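Local coordinates for oligopeptide-binding protein oppA (Lactococcus lactis, PDB 3DRF), which captures oligopeptides in a voluminous cavity, in venus fly-trap fashion, for uptake by the OppABCDF ABC transporter, at residues F496-I501 and N531-V536; M305-G310 and T325-Q330; A141-L146 and V173-M178; R135-L140 and Q481-S486. All coordinates share one frame; numbering follows the deposited sequence. Where two conformers were deposited one is given.

Contact 1 (F496-I501 and N531-V536); sequences FNDSEI and NKKAYV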
loop_
_atom_site.group_PDB
_atom_site.type_symbol
_atom_site.label_atom_id
_atom_site.label_comp_id
_atom_site.label_asym_id
_atom_site.label_seq_id
_atom_site.Cartn_x
_atom_site.Cartn_y
_atom_site.Cartn_z
ATOM N N PHE A 496 13.428 3.467 10.936
ATOM C CA PHE A 496 14.149 4.723 11.143
ATOM C C PHE A 496 13.237 5.692 11.915
ATOM O O PHE A 496 12.040 5.602 11.893
ATOM C CB PHE A 496 14.732 5.318 9.837
ATOM C CG PHE A 496 13.701 5.932 8.878
ATOM C CD1 PHE A 496 13.106 7.179 9.134
ATOM C CD2 PHE A 496 13.351 5.234 7.725
ATOM C CE1 PHE A 496 12.194 7.733 8.220
ATOM C CE2 PHE A 496 12.452 5.813 6.815
ATOM C CZ PHE A 496 11.881 7.051 7.073
ATOM N N ASN A 497 13.891 6.576 12.616
ATOM C CA ASN A 497 13.234 7.619 13.404
ATOM C C ASN A 497 14.198 8.798 13.467
ATOM O O ASN A 497 15.136 8.789 14.207
ATOM C CB ASN A 497 12.891 7.123 14.839
ATOM C CG ASN A 497 12.089 8.166 15.605
ATOM O OD1 ASN A 497 12.328 9.310 15.488
ATOM N ND2 ASN A 497 11.135 7.717 16.360
ATOM N N ASP A 498 13.930 9.774 12.640
ATOM C CA ASP A 498 14.889 10.808 12.316
ATOM C C ASP A 498 14.200 12.174 12.368
ATOM O O ASP A 498 13.206 12.369 11.783
ATOM C CB ASP A 498 15.459 10.506 10.893
ATOM C CG ASP A 498 16.524 11.520 10.458
ATOM O OD1 ASP A 498 17.710 11.217 10.591
ATOM O OD2 ASP A 498 16.162 12.574 9.977
ATOM N N SER A 499 14.770 13.087 13.126
ATOM C CA SER A 499 14.091 14.394 13.335
ATOM C C SER A 499 13.928 15.188 12.039
ATOM O O SER A 499 12.910 15.728 11.824
ATOM C CB SER A 499 14.806 15.275 14.365
ATOM O OG SER A 499 14.730 14.643 15.641
ATOM N N GLU A 500 14.918 15.154 11.163
ATOM C CA GLU A 500 14.820 15.868 9.885
ATOM C C GLU A 500 13.668 15.319 9.044
ATOM O O GLU A 500 12.871 16.078 8.487
ATOM C CB GLU A 500 16.139 15.781 9.104
ATOM C CG GLU A 500 16.118 16.431 7.728
ATOM C CD GLU A 500 17.479 16.432 7.067
ATOM O OE1 GLU A 500 18.340 17.255 7.458
ATOM O OE2 GLU A 500 17.680 15.592 6.172
ATOM N N ILE A 501 13.606 14.003 8.923
ATOM C CA ILE A 501 12.507 13.337 8.155
ATOM C C ILE A 501 11.128 13.598 8.751
ATOM O O ILE A 501 10.233 13.925 8.053
ATOM C CB ILE A 501 12.774 11.838 7.884
ATOM C CG1 ILE A 501 14.131 11.636 7.125
ATOM C CG2 ILE A 501 11.564 11.230 7.126
ATOM C CD1 ILE A 501 14.238 12.419 5.788
ATOM N N ASN A 531 16.600 10.835 -0.023
ATOM C CA ASN A 531 17.690 10.280 -0.877
ATOM C C ASN A 531 19.084 10.436 -0.194
ATOM O O ASN A 531 19.876 9.571 -0.255
ATOM C CB ASN A 531 17.672 10.974 -2.265
ATOM C CG ASN A 531 16.593 10.426 -3.193
ATOM O OD1 ASN A 531 15.948 9.442 -2.899
ATOM N ND2 ASN A 531 16.404 11.080 -4.288
ATOM N N LYS A 532 19.329 11.549 0.475
ATOM C CA LYS A 532 20.633 11.775 1.151
ATOM C C LYS A 532 20.789 10.898 2.405
ATOM O O LYS A 532 21.788 10.304 2.570
ATOM C CB LYS A 532 20.813 13.254 1.499
ATOM C CG LYS A 532 22.221 13.499 2.111
ATOM C CD LYS A 532 22.463 14.999 2.315
ATOM C CE LYS A 532 23.969 15.249 2.791
ATOM N NZ LYS A 532 24.192 16.633 3.438
ATOM N N LYS A 533 19.739 10.813 3.222
ATOM C CA LYS A 533 19.779 9.963 4.407
ATOM C C LYS A 533 19.897 8.485 3.982
ATOM O O LYS A 533 20.532 7.719 4.633
ATOM C CB LYS A 533 18.492 10.141 5.237
ATOM C CG LYS A 533 18.308 11.520 5.946
ATOM C CD LYS A 533 19.036 11.679 7.237
ATOM C CE LYS A 533 18.754 13.053 7.899
ATOM N NZ LYS A 533 19.345 13.049 9.365
ATOM N N ALA A 534 19.194 8.138 2.923
ATOM C CA ALA A 534 19.308 6.825 2.305
ATOM C C ALA A 534 18.935 5.702 3.289
ATOM O O ALA A 534 19.470 4.640 3.261
ATOM C CB ALA A 534 20.756 6.629 1.741
ATOM N N TYR A 535 17.925 5.979 4.103
ATOM C CA TYR A 535 17.318 4.916 4.900
ATOM C C TYR A 535 16.516 3.957 4.020
ATOM O O TYR A 535 16.396 2.830 4.364
ATOM C CB TYR A 535 16.395 5.529 5.957
ATOM C CG TYR A 535 17.076 6.474 6.969
ATOM C CD1 TYR A 535 18.328 6.212 7.513
ATOM C CD2 TYR A 535 16.438 7.640 7.393
ATOM C CE1 TYR A 535 18.896 7.072 8.457
ATOM C CE2 TYR A 535 17.013 8.489 8.328
ATOM C CZ TYR A 535 18.208 8.183 8.854
ATOM O OH TYR A 535 18.825 8.972 9.817
ATOM N N VAL A 536 16.023 4.485 2.896
ATOM C CA VAL A 536 15.422 3.669 1.834
ATOM C C VAL A 536 15.951 4.250 0.513
ATOM O O VAL A 536 16.346 5.386 0.462
ATOM C CB VAL A 536 13.868 3.718 1.886
ATOM C CG1 VAL A 536 13.345 3.137 3.230
ATOM C CG2 VAL A 536 13.354 5.162 1.660
HETATM O O HOH W 1 17.746 14.582 11.925
HETATM O O HOH W 2 20.495 15.930 9.155
#
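D498 meets K533 and Y535 from the N-cap position of helix 499-508, an example of a capping residue that also ties its helix to another part of the chain. The polar interactions divide its carboxylate in two. D498 OD1 accepts from Y535 OH at 2.6 Å and forms a salt bridge with K533 NZ at 2.7 Å. The lysine uses the syn lone pair, whereas the hydroxyl arrives from above the carboxylate plane, 39° out of it, so two donors grip one oxygen from different directions. D498 OD2 faces the helix instead, its anti lone pair taking the capping bond from I501 N at 3.1 Å. CG lies anti to the backbone N (chi1 -178°), which carries the carboxylate toward K533 and Y535. Both the ammonium group and the helix N terminus would tend to stabilise its negative charge. With an alanine here both oxygens are gone, which would probably leave K533 without its salt-bridge partner, the Y535 hydroxyl without this acceptor and the helix without its side-chain cap.

The aromatic part of the contact involves F496 and Y535. Their rings form an offset stack, the centroids 5.0 Å apart and the planes at 24°. F496 CB adds a CH-pi contact over one face of the Y535 ring, and K533 CB covers the opposite face. Among the apolar neighbours, M530 of helix 516-533 packs on F496, and I501 CG1 sits at the edge of the tyrosine. The closest approach of the two aromatic side chains involves a non-ring atom, F496 CD2 lying 3.5 Å from Y535 CB.

Contact 2 (M305-G310 and T325-Q330); sequences MYYNLG and TPLQDQ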
loop_
_atom_site.group_PDB
_atom_site.type_symbol
_atom_site.label_atom_id
_atom_site.label_comp_id
_atom_site.label_asym_id
_atom_site.label_seq_id
_atom_site.Cartn_x
_atom_site.Cartn_y
_atom_site.Cartn_z
ATOM N N MET A 305 13.968 -0.061 -1.989
ATOM C CA MET A 305 14.807 -0.916 -1.201
ATOM C C MET A 305 14.918 -0.354 0.244
ATOM O O MET A 305 15.219 0.783 0.468
ATOM C CB MET A 305 16.204 -0.946 -1.872
ATOM C CG MET A 305 17.222 -1.875 -1.150
ATOM S SD MET A 305 18.707 -2.240 -2.176
ATOM C CE MET A 305 19.425 -0.566 -2.329
ATOM N N TYR A 306 14.668 -1.213 1.216
ATOM C CA TYR A 306 14.709 -0.889 2.643
ATOM C C TYR A 306 15.964 -1.417 3.305
ATOM O O TYR A 306 16.396 -2.513 3.007
ATOM C CB TYR A 306 13.547 -1.600 3.374
ATOM C CG TYR A 306 12.179 -0.950 3.172
ATOM C CD1 TYR A 306 11.680 0.019 4.080
ATOM C CD2 TYR A 306 11.386 -1.271 2.098
ATOM C CE1 TYR A 306 10.433 0.612 3.931
ATOM C CE2 TYR A 306 10.123 -0.685 1.948
ATOM C CZ TYR A 306 9.672 0.240 2.860
ATOM O OH TYR A 306 8.435 0.813 2.641
ATOM N N TYR A 307 16.460 -0.649 4.269
ATOM C CA TYR A 307 17.532 -1.095 5.190
ATOM C C TYR A 307 16.940 -1.267 6.602
ATOM O O TYR A 307 16.221 -0.417 7.070
ATOM C CB TYR A 307 18.638 -0.057 5.201
ATOM C CG TYR A 307 19.331 0.154 3.851
ATOM C CD1 TYR A 307 19.811 -0.921 3.085
ATOM C CD2 TYR A 307 19.481 1.444 3.352
ATOM C CE1 TYR A 307 20.459 -0.709 1.879
ATOM C CE2 TYR A 307 20.146 1.685 2.145
ATOM C CZ TYR A 307 20.620 0.587 1.431
ATOM O OH TYR A 307 21.293 0.788 0.264
ATOM N N ASN A 308 17.362 -2.319 7.285
ATOM C CA ASN A 308 16.848 -2.607 8.621
ATOM C C ASN A 308 17.734 -1.890 9.639
ATOM O O ASN A 308 18.868 -2.247 9.852
ATOM C CB ASN A 308 16.853 -4.129 8.839
ATOM C CG ASN A 308 16.101 -4.536 10.095
ATOM O OD1 ASN A 308 15.426 -3.780 10.699
ATOM N ND2 ASN A 308 16.240 -5.791 10.454
ATOM N N LEU A 309 17.160 -0.872 10.284
ATOM C CA LEU A 309 17.919 0.042 11.146
ATOM C C LEU A 309 17.412 0.137 12.577
ATOM O O LEU A 309 17.891 0.897 13.319
ATOM C CB LEU A 309 17.880 1.453 10.525
ATOM C CG LEU A 309 18.481 1.524 9.104
ATOM C CD1 LEU A 309 18.236 2.965 8.558
ATOM C CD2 LEU A 309 19.988 1.200 9.022
ATOM N N GLY A 310 16.410 -0.640 12.921
ATOM C CA GLY A 310 15.871 -0.562 14.269
ATOM C C GLY A 310 14.798 -1.597 14.564
ATOM O O GLY A 310 14.767 -2.635 14.008
ATOM N N THR A 325 24.499 -2.320 13.095
ATOM C CA THR A 325 24.712 -2.859 11.752
ATOM C C THR A 325 25.656 -1.924 10.940
ATOM O O THR A 325 25.620 -0.767 11.142
ATOM C CB THR A 325 23.340 -3.009 10.990
ATOM O OG1 THR A 325 23.561 -3.308 9.619
ATOM C CG2 THR A 325 22.423 -1.749 11.059
ATOM N N PRO A 326 26.419 -2.463 9.985
ATOM C CA PRO A 326 27.172 -1.588 9.082
ATOM C C PRO A 326 26.287 -0.538 8.373
ATOM O O PRO A 326 26.735 0.496 7.986
ATOM C CB PRO A 326 27.789 -2.584 8.083
ATOM C CG PRO A 326 28.010 -3.849 8.934
ATOM C CD PRO A 326 26.704 -3.888 9.702
ATOM N N LEU A 327 25.002 -0.878 8.223
ATOM C CA LEU A 327 24.036 0.048 7.611
ATOM C C LEU A 327 23.745 1.299 8.411
ATOM O O LEU A 327 23.113 2.157 7.922
ATOM C CB LEU A 327 22.729 -0.680 7.258
ATOM C CG LEU A 327 22.930 -1.695 6.099
ATOM C CD1 LEU A 327 21.699 -2.670 6.046
ATOM C CD2 LEU A 327 23.182 -1.055 4.775
ATOM N N GLN A 328 24.245 1.371 9.649
ATOM C CA GLN A 328 24.252 2.615 10.415
ATOM C C GLN A 328 25.129 3.658 9.729
ATOM O O GLN A 328 24.974 4.771 10.003
ATOM C CB GLN A 328 24.828 2.371 11.827
ATOM C CG GLN A 328 23.981 1.540 12.786
ATOM C CD GLN A 328 24.760 1.183 14.083
ATOM O OE1 GLN A 328 25.552 0.280 14.138
ATOM N NE2 GLN A 328 24.474 1.923 15.133
ATOM N N ASP A 329 26.084 3.230 8.921
ATOM C CA ASP A 329 27.022 4.160 8.214
ATOM C C ASP A 329 26.300 4.691 6.960
ATOM O O ASP A 329 26.041 3.952 6.042
ATOM C CB ASP A 329 28.337 3.444 7.801
ATOM C CG ASP A 329 29.299 3.122 8.995
ATOM O OD1 ASP A 329 29.298 3.875 9.943
ATOM O OD2 ASP A 329 30.096 2.214 8.882
ATOM N N GLN A 330 26.008 5.984 6.964
ATOM C CA GLN A 330 25.415 6.646 5.807
ATOM C C GLN A 330 26.126 6.350 4.471
ATOM O O GLN A 330 25.516 6.125 3.512
ATOM C CB GLN A 330 25.334 8.158 6.047
ATOM C CG GLN A 330 24.550 8.917 5.026
ATOM C CD GLN A 330 24.261 10.325 5.533
ATOM O OE1 GLN A 330 24.942 10.807 6.420
ATOM N NE2 GLN A 330 23.403 10.980 4.933
#
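L327 reaches Y307 and L309 with separate parts of its side chain, and this contact shows how apolar packing can be set up by polar bonds one shell away. L327 CD2 rests over one face of the Y307 ring, 4.1 Å from its centroid and 25° off the normal, a CH-pi contact displaced toward the ring's rim. L327 CD1 lies beside the same rim, so both methyls of the leucine bear on the tyrosine. L309, in the loop just past the strand, comes in at about a right angle: its CD2 lies 3.8 Å from L327 CB and 3.4 Å from L327 O. Farther along, T325 CG2 packs against N308 O at 3.8 Å. No hydrogen bond passes between 305-310 and 325-330.

What positions these groups is the turn at 325-328. With chi1 at 170°, T325 turns OG1 away from its own nitrogen to accept from L327 N at 3.2 Å, which leaves CG2 to face N308. Q328 folds back, and its OE1 takes a bond from T325 N at 3.0 Å, the donor lying 45° above the carbonyl plane. Q328 N closes the turn on T325 O at 2.9 Å.

One shell farther out, R333 NH1 binds L327 O, R323 NH1 binds N308 O, and the N308 amide donates to the carbonyls of W466 and A463. V332 and I336 of helix 330-339 pack against L327. The arrangement is an ST turn leading into a 3-10 turn just ahead of a helix, its leucine packed against the end of strand 292-307 in a mixed sheet.

Contact 3 (A141-L146 and V173-M178); sequences ANIVGL and VQFKEM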
loop_
_atom_site.group_PDB
_atom_site.type_symbol
_atom_site.label_atom_id
_atom_site.label_comp_id
_atom_site.label_asym_id
_atom_site.label_seq_id
_atom_site.Cartn_x
_atom_site.Cartn_y
_atom_site.Cartn_z
ATOM N N ALA A 141 -3.272 10.573 15.138
ATOM C CA ALA A 141 -3.059 11.391 16.364
ATOM C C ALA A 141 -3.678 12.800 16.303
ATOM O O ALA A 141 -3.871 13.442 17.256
ATOM C CB ALA A 141 -1.563 11.467 16.677
ATOM N N ASN A 142 -3.992 13.214 15.077
ATOM C CA ASN A 142 -4.626 14.514 14.806
ATOM C C ASN A 142 -6.141 14.560 15.024
ATOM O O ASN A 142 -6.701 15.601 14.976
ATOM C CB ASN A 142 -4.201 15.017 13.390
ATOM C CG ASN A 142 -4.875 16.353 12.969
ATOM O OD1 ASN A 142 -4.625 17.364 13.536
ATOM N ND2 ASN A 142 -5.700 16.284 11.964
ATOM N N ILE A 143 -6.751 13.425 15.329
ATOM C CA ILE A 143 -8.157 13.387 15.781
ATOM C C ILE A 143 -8.168 13.497 17.304
ATOM O O ILE A 143 -7.552 12.737 17.980
ATOM C CB ILE A 143 -8.870 12.106 15.289
ATOM C CG1 ILE A 143 -9.047 12.191 13.763
ATOM C CG2 ILE A 143 -10.298 11.988 15.977
ATOM C CD1 ILE A 143 -9.539 10.823 13.151
ATOM N N VAL A 144 -8.866 14.507 17.792
ATOM C CA VAL A 144 -8.956 14.747 19.241
ATOM C C VAL A 144 -9.377 13.468 19.965
ATOM O O VAL A 144 -10.334 12.846 19.612
ATOM C CB VAL A 144 -9.960 15.937 19.523
ATOM C CG1 VAL A 144 -10.161 16.109 21.023
ATOM C CG2 VAL A 144 -9.354 17.252 18.992
ATOM N N GLY A 145 -8.608 13.131 21.007
ATOM C CA GLY A 145 -8.942 11.956 21.818
ATOM C C GLY A 145 -8.440 10.599 21.288
ATOM O O GLY A 145 -8.482 9.616 21.974
ATOM N N LEU A 146 -7.983 10.552 20.057
ATOM C CA LEU A 146 -7.686 9.244 19.434
ATOM C C LEU A 146 -6.380 8.630 19.949
ATOM O O LEU A 146 -6.325 7.452 20.215
ATOM C CB LEU A 146 -7.756 9.311 17.890
ATOM C CG LEU A 146 -7.694 7.908 17.178
ATOM C CD1 LEU A 146 -8.656 6.834 17.686
ATOM C CD2 LEU A 146 -8.035 8.120 15.691
ATOM N N VAL A 173 -16.247 14.460 13.086
ATOM C CA VAL A 173 -14.842 14.194 13.489
ATOM C C VAL A 173 -14.108 15.516 13.750
ATOM O O VAL A 173 -14.032 16.361 12.918
ATOM C CB VAL A 173 -14.081 13.400 12.389
ATOM C CG1 VAL A 173 -12.632 13.106 12.827
ATOM C CG2 VAL A 173 -14.894 12.117 11.992
ATOM N N GLN A 174 -13.639 15.674 14.971
ATOM C CA GLN A 174 -12.914 16.863 15.423
ATOM C C GLN A 174 -11.414 16.651 15.322
ATOM O O GLN A 174 -10.861 15.806 15.968
ATOM C CB GLN A 174 -13.300 17.173 16.898
ATOM C CG GLN A 174 -12.603 18.412 17.472
ATOM C CD GLN A 174 -13.089 19.701 16.808
ATOM O OE1 GLN A 174 -14.201 20.052 17.003
ATOM N NE2 GLN A 174 -12.243 20.355 16.029
ATOM N N PHE A 175 -10.808 17.512 14.551
ATOM C CA PHE A 175 -9.351 17.516 14.383
ATOM C C PHE A 175 -8.691 18.548 15.299
ATOM O O PHE A 175 -9.306 19.467 15.713
ATOM C CB PHE A 175 -8.963 17.876 12.909
ATOM C CG PHE A 175 -9.621 16.949 11.874
ATOM C CD1 PHE A 175 -9.305 15.607 11.865
ATOM C CD2 PHE A 175 -10.493 17.454 10.949
ATOM C CE1 PHE A 175 -9.904 14.742 10.931
ATOM C CE2 PHE A 175 -11.094 16.592 10.001
ATOM C CZ PHE A 175 -10.797 15.234 10.042
ATOM N N LYS A 176 -7.404 18.356 15.514
ATOM C CA LYS A 176 -6.517 19.422 16.063
ATOM C C LYS A 176 -6.260 20.518 15.011
ATOM O O LYS A 176 -6.322 21.658 15.331
ATOM C CB LYS A 176 -5.192 18.834 16.565
ATOM C CG LYS A 176 -5.366 17.779 17.692
ATOM C CD LYS A 176 -4.000 17.176 18.095
ATOM C CE LYS A 176 -4.253 16.096 19.071
ATOM N NZ LYS A 176 -2.973 15.456 19.370
ATOM N N GLU A 177 -5.925 20.115 13.799
ATOM C CA GLU A 177 -5.771 21.011 12.675
ATOM C C GLU A 177 -6.255 20.329 11.396
ATOM O O GLU A 177 -6.228 19.122 11.222
ATOM C CB GLU A 177 -4.272 21.425 12.431
ATOM C CG GLU A 177 -3.542 22.078 13.640
ATOM C CD GLU A 177 -4.134 23.427 14.037
ATOM O OE1 GLU A 177 -4.904 24.003 13.317
ATOM O OE2 GLU A 177 -3.772 23.867 15.108
ATOM N N MET A 178 -6.639 21.184 10.473
ATOM C CA MET A 178 -6.874 20.753 9.097
ATOM C C MET A 178 -5.536 20.442 8.440
ATOM O O MET A 178 -4.517 20.939 8.843
ATOM C CB MET A 178 -7.586 21.851 8.307
ATOM C CG MET A 178 -8.903 22.296 8.914
ATOM S SD MET A 178 -10.132 20.943 9.214
ATOM C CE MET A 178 -10.869 20.636 7.564
#
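N142 binds K176 and E177 with backbone and side chain together, illustrating how one asparagine can satisfy a chain that is leaving its strand. N142 OD1 accepts from E177 N at 3.1 Å, in the carbonyl plane and on a lone pair. On the other branch, N142 ND2 donates to E177 O at 3.0 Å, close to its own amide plane, so the peptide polar atoms of E177 are matched by a single amide group. The N142 side chain runs out opposite its own nitrogen (chi1 177°), which carries the amide across the gap and lays it almost parallel to the F175 ring, the planes 1° apart.

Two backbone bonds follow: K176 N to N142 O at 2.9 Å and V144 N to Q174 O at 3.0 Å. The outstretched K176 chain brings NZ to A141 O at 3.1 Å. Q174 NE2 donates to F175 O and to S95 O, while E177 OE1 has a salt bridge with K96. The apolar part is small: I143 CG1 packs on V173 CG1 at 3.8 Å and on F175 CE1.

I143 and F175 thus form a non-hydrogen-bonded antiparallel pair, a single beta bridge joining the loop before helix 146-150 to the end of strand 170-174.

Contact 4 (R135-L140 and Q481-S486); sequences RWTDSL and QQDLFS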
loop_
_atom_site.group_PDB
_atom_site.type_symbol
_atom_site.label_atom_id
_atom_site.label_comp_id
_atom_site.label_asym_id
_atom_site.label_seq_id
_atom_site.Cartn_x
_atom_site.Cartn_y
_atom_site.Cartn_z
ATOM N N ARG A 135 -1.944 -0.710 11.056
ATOM C CA ARG A 135 -2.201 0.573 10.382
ATOM C C ARG A 135 -2.245 1.834 11.294
ATOM O O ARG A 135 -2.627 2.884 10.869
ATOM C CB ARG A 135 -3.459 0.483 9.507
ATOM C CG ARG A 135 -3.318 -0.462 8.302
ATOM C CD ARG A 135 -4.597 -0.341 7.429
ATOM N NE ARG A 135 -4.456 -1.096 6.167
ATOM C CZ ARG A 135 -3.849 -0.635 5.101
ATOM N NH1 ARG A 135 -3.794 -1.361 4.008
ATOM N NH2 ARG A 135 -3.303 0.549 5.112
ATOM N N TRP A 136 -1.748 1.716 12.525
ATOM C CA TRP A 136 -1.556 2.920 13.341
ATOM C C TRP A 136 -0.494 3.826 12.633
ATOM O O TRP A 136 0.416 3.361 11.983
ATOM C CB TRP A 136 -1.141 2.553 14.814
ATOM C CG TRP A 136 -1.080 3.830 15.686
ATOM C CD1 TRP A 136 0.035 4.424 16.103
ATOM C CD2 TRP A 136 -2.185 4.689 16.110
ATOM N NE1 TRP A 136 -0.270 5.580 16.814
ATOM C CE2 TRP A 136 -1.623 5.777 16.786
ATOM C CE3 TRP A 136 -3.584 4.636 15.951
ATOM C CZ2 TRP A 136 -2.402 6.794 17.346
ATOM C CZ3 TRP A 136 -4.342 5.631 16.488
ATOM C CH2 TRP A 136 -3.773 6.681 17.190
ATOM N N THR A 137 -0.664 5.130 12.811
ATOM C CA THR A 137 0.152 6.111 12.101
ATOM C C THR A 137 -0.026 7.446 12.831
ATOM O O THR A 137 -0.985 7.653 13.470
ATOM C CB THR A 137 -0.303 6.223 10.624
ATOM O OG1 THR A 137 0.292 7.425 10.109
ATOM C CG2 THR A 137 -1.889 6.262 10.465
ATOM N N ASP A 138 0.948 8.333 12.726
ATOM C CA ASP A 138 0.784 9.651 13.342
ATOM C C ASP A 138 -0.331 10.493 12.705
ATOM O O ASP A 138 -0.770 11.468 13.294
ATOM C CB ASP A 138 2.107 10.416 13.349
ATOM C CG ASP A 138 3.060 9.881 14.389
ATOM O OD1 ASP A 138 2.685 9.961 15.572
ATOM O OD2 ASP A 138 4.154 9.385 14.029
ATOM N N SER A 139 -0.820 10.108 11.526
ATOM C CA SER A 139 -1.973 10.869 10.953
ATOM C C SER A 139 -3.186 10.796 11.891
ATOM O O SER A 139 -3.911 11.741 12.030
ATOM C CB SER A 139 -2.387 10.273 9.613
ATOM O OG SER A 139 -1.300 10.271 8.654
ATOM N N LEU A 140 -3.395 9.649 12.523
ATOM C CA LEU A 140 -4.581 9.433 13.399
ATOM C C LEU A 140 -4.495 10.169 14.746
ATOM O O LEU A 140 -5.462 10.398 15.360
ATOM C CB LEU A 140 -4.808 7.924 13.601
ATOM C CG LEU A 140 -5.291 7.225 12.286
ATOM C CD1 LEU A 140 -5.400 5.729 12.566
ATOM C CD2 LEU A 140 -6.661 7.759 11.789
ATOM N N GLN A 481 3.221 10.870 2.637
ATOM C CA GLN A 481 3.749 9.557 3.029
ATOM C C GLN A 481 3.888 9.370 4.543
ATOM O O GLN A 481 4.591 8.531 4.979
ATOM C CB GLN A 481 5.060 9.233 2.290
ATOM C CG GLN A 481 4.780 9.253 0.741
ATOM C CD GLN A 481 5.979 8.758 -0.057
ATOM O OE1 GLN A 481 7.123 8.817 0.379
ATOM N NE2 GLN A 481 5.706 8.290 -1.241
ATOM N N GLN A 482 3.135 10.145 5.319
ATOM C CA GLN A 482 3.009 9.895 6.775
ATOM C C GLN A 482 2.672 8.459 7.068
ATOM O O GLN A 482 3.178 7.940 8.004
ATOM C CB GLN A 482 1.886 10.776 7.403
ATOM C CG GLN A 482 2.215 12.325 7.393
ATOM C CD GLN A 482 3.062 12.739 8.607
ATOM O OE1 GLN A 482 3.605 11.948 9.275
ATOM N NE2 GLN A 482 3.181 14.025 8.823
ATOM N N ASP A 483 1.811 7.840 6.251
ATOM C CA ASP A 483 1.315 6.498 6.607
ATOM C C ASP A 483 2.308 5.385 6.177
ATOM O O ASP A 483 2.118 4.274 6.494
ATOM C CB ASP A 483 -0.110 6.312 6.043
ATOM C CG ASP A 483 -1.163 7.209 6.761
ATOM O OD1 ASP A 483 -0.856 7.831 7.716
ATOM O OD2 ASP A 483 -2.267 7.156 6.271
ATOM N N LEU A 484 3.377 5.751 5.507
ATOM C CA LEU A 484 4.519 4.847 5.236
ATOM C C LEU A 484 5.686 5.014 6.222
ATOM O O LEU A 484 6.348 4.062 6.528
ATOM C CB LEU A 484 5.045 5.115 3.829
ATOM C CG LEU A 484 4.096 4.880 2.636
ATOM C CD1 LEU A 484 4.881 5.037 1.344
ATOM C CD2 LEU A 484 3.432 3.472 2.648
ATOM N N PHE A 485 5.948 6.240 6.657
ATOM C CA PHE A 485 7.226 6.547 7.339
ATOM C C PHE A 485 7.121 7.260 8.698
ATOM O O PHE A 485 8.093 7.416 9.346
ATOM C CB PHE A 485 8.107 7.371 6.420
ATOM C CG PHE A 485 8.517 6.619 5.165
ATOM C CD1 PHE A 485 9.250 5.440 5.230
ATOM C CD2 PHE A 485 8.130 7.107 3.955
ATOM C CE1 PHE A 485 9.578 4.756 4.085
ATOM C CE2 PHE A 485 8.458 6.423 2.741
ATOM C CZ PHE A 485 9.172 5.257 2.816
ATOM N N SER A 486 5.938 7.660 9.120
ATOM C CA SER A 486 5.845 8.377 10.416
ATOM C C SER A 486 6.338 7.476 11.568
ATOM O O SER A 486 6.235 6.280 11.550
ATOM C CB SER A 486 4.424 8.946 10.678
ATOM O OG SER A 486 3.446 7.912 10.890
#
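D483 OD1 is gripped by two hydroxyls, those of T137 and S139, and exemplifies a carboxylate oxygen shared from both faces. T137 OG1 donates to D483 OD1 at 2.7 Å on the anti side, 33° out of the carboxylate plane. S139 OG donates to the same oxygen, also at 2.7 Å, on the syn side and from the opposite face. T137 OG1, anti to its own nitrogen at chi1 165°, accepts in turn from S139 N at 3.2 Å, which helps to orient it. A leucine in place of D483 lacks the acceptor, which is likely to leave both hydroxyls without their shared partner and that of S139 freer to turn.

The second link is a relay through S486. Its OG accepts from D138 N at 3.1 Å and donates to Q482 O at 2.9 Å, so one hydroxyl connects the loop to the helix's own backbone. Q482 is held in turn by N506, whose OD1 accepts from its NE2.

Nearby, R135 NH1 hydrogen-bonds the backbone of the bound peptide, and D483 packs against one of its polar side chains. An ST turn at T137 thus meets the short helix 482-485 beside the ligand, consistent with a bridge across the closed venus fly-trap cavity.

In the fold
Followed from the N terminus, the chain opens contact 4 at 135-140 and runs directly into contact 3, which closes the short loop from 141-146 to 173-178 at the end of a strand in the four-stranded antiparallel sheet. Contact 2 then closes a still shorter loop after strand 292-307 of the large mixed sheet. Contact 4 closes only at 481-486, tying the loop before helix 146-150 to helix 482-485, so contacts 3 and 2 nest inside it. Contact 1 follows in series, joining the start of helix 499-508 to the end of helix 516-533; no loops cross. L146 packs on L140 between contacts 3 and 4, F485 touches F496 and Y306, and Y535 meets L309.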